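Local structure of myosin-I heavy chain (Dictyostelium discoideum, 5EJR) at residues I65-F68 / S69-M73. The protein is an actin-based motor with ATPase activity, involved in the early steps of phagocytosis and in adhesion, seen here in its second MyTH4-FERM tail module. Sequence-based numbering, arbitrary orientation.
Sequences IKNF and SEIMM
Two torsions bring Phe68 and Met72 together across one turn of helix: CG of Phe68 lies anti to the backbone nitrogen (chi1 -165°), and CG of Met72 anti to the carbonyl carbon, a setting from which its chain reaches back toward the ring. The thioether thus comes to the CD2-CE2 side of the ring, with SD of Met72 3.5 Å from CE2 of Phe68. This is a Met-aromatic contact of oblique geometry, the sulfur lying 64° off the ring normal. Replacing Phe68 with an alanine would probably rob the Met72 sulfur of its aromatic partner and open a gap beside it. The backbone joins the same two residues, Met72 N donating to Phe68 O at 3.0 Å, an i to i+4 bond of the helix. The carbonyl of Lys66 does double duty. Ser69 OG folds back to give Lys66 O a 2.8 Å hydrogen bond, tilted 30° from the carbonyl plane, and Glu70 N donates to it from the same face; one carbonyl oxygen takes two donors, and the serine hydroxyl spends its proton within its own helix. Lys66 and Glu70 cross at a slant, Lys66 CE 3.8 Å from Glu70 OE2, but their charged ends do not meet: Lys66 NZ is 4.6 Å from Glu70 OE2, where attraction is probably still felt. Glu70 OE1 is instead taken by Arg96, in a salt bridge, and by Ser92. On the buried side, Ile71 CD1 packs against Asn67 ND2 at 3.3 Å; that amide bridges two helices, its OD1 accepting from Arg96 and its ND2 donating to Gln110. Helix 58-75 is therefore fastened within the helical MyTH4 domain along two fronts, with Lys66, Asn67 and Glu70 facing helix 86-99, and Asn67, Phe68 and Ile71 meeting helix 104-113.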
ATOM      1  N   ILE A  65       0.118   7.250  29.334  1.00 44.22           N
ATOM      2  CA  ILE A  65       0.632   8.599  29.584  1.00 43.90           C
ATOM      3  C   ILE A  65       1.230   9.153  28.303  1.00 45.49           C
ATOM      4  O   ILE A  65       0.877  10.278  27.927  1.00 45.87           O
ATOM      5  CB  ILE A  65       1.627   8.666  30.787  1.00 47.31           C
ATOM      6  CG1 ILE A  65       0.904   8.383  32.114  1.00 48.48           C
ATOM      7  CG2 ILE A  65       2.366  10.028  30.837  1.00 48.24           C
ATOM      8  CD1 ILE A  65       1.796   7.766  33.214  1.00 56.44           C
ATOM      9  N   LYS A  66       2.128   8.381  27.633  1.00 40.00           N
ATOM     10  CA  LYS A  66       2.747   8.802  26.360  1.00 39.59           C
ATOM     11  C   LYS A  66       1.658   9.021  25.298  1.00 42.13           C
ATOM     12  O   LYS A  66       1.756   9.977  24.522  1.00 42.88           O
ATOM     13  CB  LYS A  66       3.760   7.761  25.848  1.00 42.82           C
ATOM     14  CG  LYS A  66       4.628   8.248  24.684  1.00 55.72           C
ATOM     15  CD  LYS A  66       5.448   7.116  24.088  1.00 70.29           C
ATOM     16  CE  LYS A  66       6.486   7.598  23.104  1.00 84.15           C
ATOM     17  NZ  LYS A  66       7.245   6.465  22.512  1.00 90.33           N
ATOM     18  N   ASN A  67       0.644   8.125  25.270  1.00 36.16           N
ATOM     19  CA  ASN A  67      -0.484   8.181  24.336  1.00 35.57           C
ATOM     20  C   ASN A  67      -1.285   9.467  24.505  1.00 41.01           C
ATOM     21  O   ASN A  67      -1.678  10.074  23.501  1.00 41.26           O
ATOM     22  CB  ASN A  67      -1.409   7.002  24.545  1.00 34.67           C
ATOM     23  CG  ASN A  67      -2.452   6.900  23.461  1.00 37.50           C
ATOM     24  OD1 ASN A  67      -2.208   6.395  22.369  1.00 32.59           O
ATOM     25  ND2 ASN A  67      -3.610   7.438  23.715  1.00 35.41           N
ATOM     26  N   PHE A  68      -1.528   9.880  25.783  1.00 38.00           N
ATOM     27  CA  PHE A  68      -2.273  11.095  26.080  1.00 38.04           C
ATOM     28  C   PHE A  68      -1.618  12.306  25.476  1.00 45.40           C
ATOM     29  O   PHE A  68      -2.295  13.059  24.778  1.00 46.01           O
ATOM     30  CB  PHE A  68      -2.509  11.281  27.583  1.00 39.13           C
ATOM     31  CG  PHE A  68      -3.575  12.312  27.856  1.00 40.01           C
ATOM     32  CD1 PHE A  68      -4.921  11.973  27.805  1.00 42.19           C
ATOM     33  CD2 PHE A  68      -3.236  13.625  28.146  1.00 41.66           C
ATOM     34  CE1 PHE A  68      -5.907  12.927  28.050  1.00 44.03           C
ATOM     35  CE2 PHE A  68      -4.222  14.582  28.375  1.00 44.74           C
ATOM     36  CZ  PHE A  68      -5.547  14.224  28.336  1.00 43.05           C
ATOM     37  N   SER A  69      -0.298  12.462  25.681  1.00 44.25           N
ATOM     38  CA  SER A  69       0.454  13.579  25.107  1.00 44.21           C
ATOM     39  C   SER A  69       0.403  13.570  23.566  1.00 45.12           C
ATOM     40  O   SER A  69       0.416  14.638  22.964  1.00 45.05           O
ATOM     41  CB  SER A  69       1.891  13.616  25.628  1.00 47.41           C
ATOM     42  OG  SER A  69       2.694  12.557  25.138  1.00 55.48           O
ATOM     43  N   GLU A  70       0.289  12.371  22.942  1.00 38.96           N
ATOM     44  CA  GLU A  70       0.184  12.232  21.486  1.00 37.46           C
ATOM     45  C   GLU A  70      -1.195  12.694  20.998  1.00 41.98           C
ATOM     46  O   GLU A  70      -1.277  13.393  19.983  1.00 41.52           O
ATOM     47  CB  GLU A  70       0.527  10.805  21.033  1.00 38.15           C
ATOM     48  CG  GLU A  70       2.013  10.514  21.186  1.00 47.67           C
ATOM     49  CD  GLU A  70       2.532   9.164  20.738  1.00 60.66           C
ATOM     50  OE1 GLU A  70       1.718   8.285  20.374  1.00 47.71           O
ATOM     51  OE2 GLU A  70       3.768   8.978  20.781  1.00 58.32           O
ATOM     52  N   ILE A  71      -2.266  12.344  21.750  1.00 36.14           N
ATOM     53  CA  ILE A  71      -3.638  12.790  21.479  1.00 34.54           C
ATOM     54  C   ILE A  71      -3.650  14.338  21.501  1.00 38.91           C
ATOM     55  O   ILE A  71      -4.135  14.972  20.559  1.00 37.22           O
ATOM     56  CB  ILE A  71      -4.637  12.130  22.466  1.00 35.89           C
ATOM     57  CG1 ILE A  71      -4.791  10.633  22.122  1.00 35.81           C
ATOM     58  CG2 ILE A  71      -5.994  12.847  22.469  1.00 35.24           C
ATOM     59  CD1 ILE A  71      -5.816   9.820  22.931  1.00 37.93           C
ATOM     60  N   MET A  72      -3.003  14.925  22.531  1.00 38.66           N
ATOM     61  CA  MET A  72      -2.842  16.371  22.706  1.00 39.05           C
ATOM     62  C   MET A  72      -2.110  17.013  21.529  1.00 43.53           C
ATOM     63  O   MET A  72      -2.480  18.102  21.106  1.00 42.99           O
ATOM     64  CB  MET A  72      -2.130  16.668  24.035  1.00 42.07           C
ATOM     65  CG  MET A  72      -2.988  16.378  25.256  1.00 46.13           C
ATOM     66  SD  MET A  72      -2.246  16.976  26.806  1.00 52.50           S
ATOM     67  CE  MET A  72      -2.124  18.735  26.458  1.00 50.19           C
ATOM     68  N   MET A  73      -1.105  16.323  20.974  1.00 41.82           N
ATOM     69  CA  MET A  73      -0.340  16.761  19.805  1.00 41.89           C
ATOM     70  C   MET A  73      -1.227  16.752  18.571  1.00 44.10           C
ATOM     71  O   MET A  73      -1.136  17.657  17.749  1.00 44.65           O
ATOM     72  CB  MET A  73       0.846  15.822  19.567  1.00 44.37           C
ATOM     73  CG  MET A  73       1.983  16.034  20.518  1.00 50.20           C
ATOM     74  SD  MET A  73       3.127  14.642  20.511  1.00 56.22           S
ATOM     75  CE  MET A  73       4.119  15.086  19.246  1.00 53.06           C
TER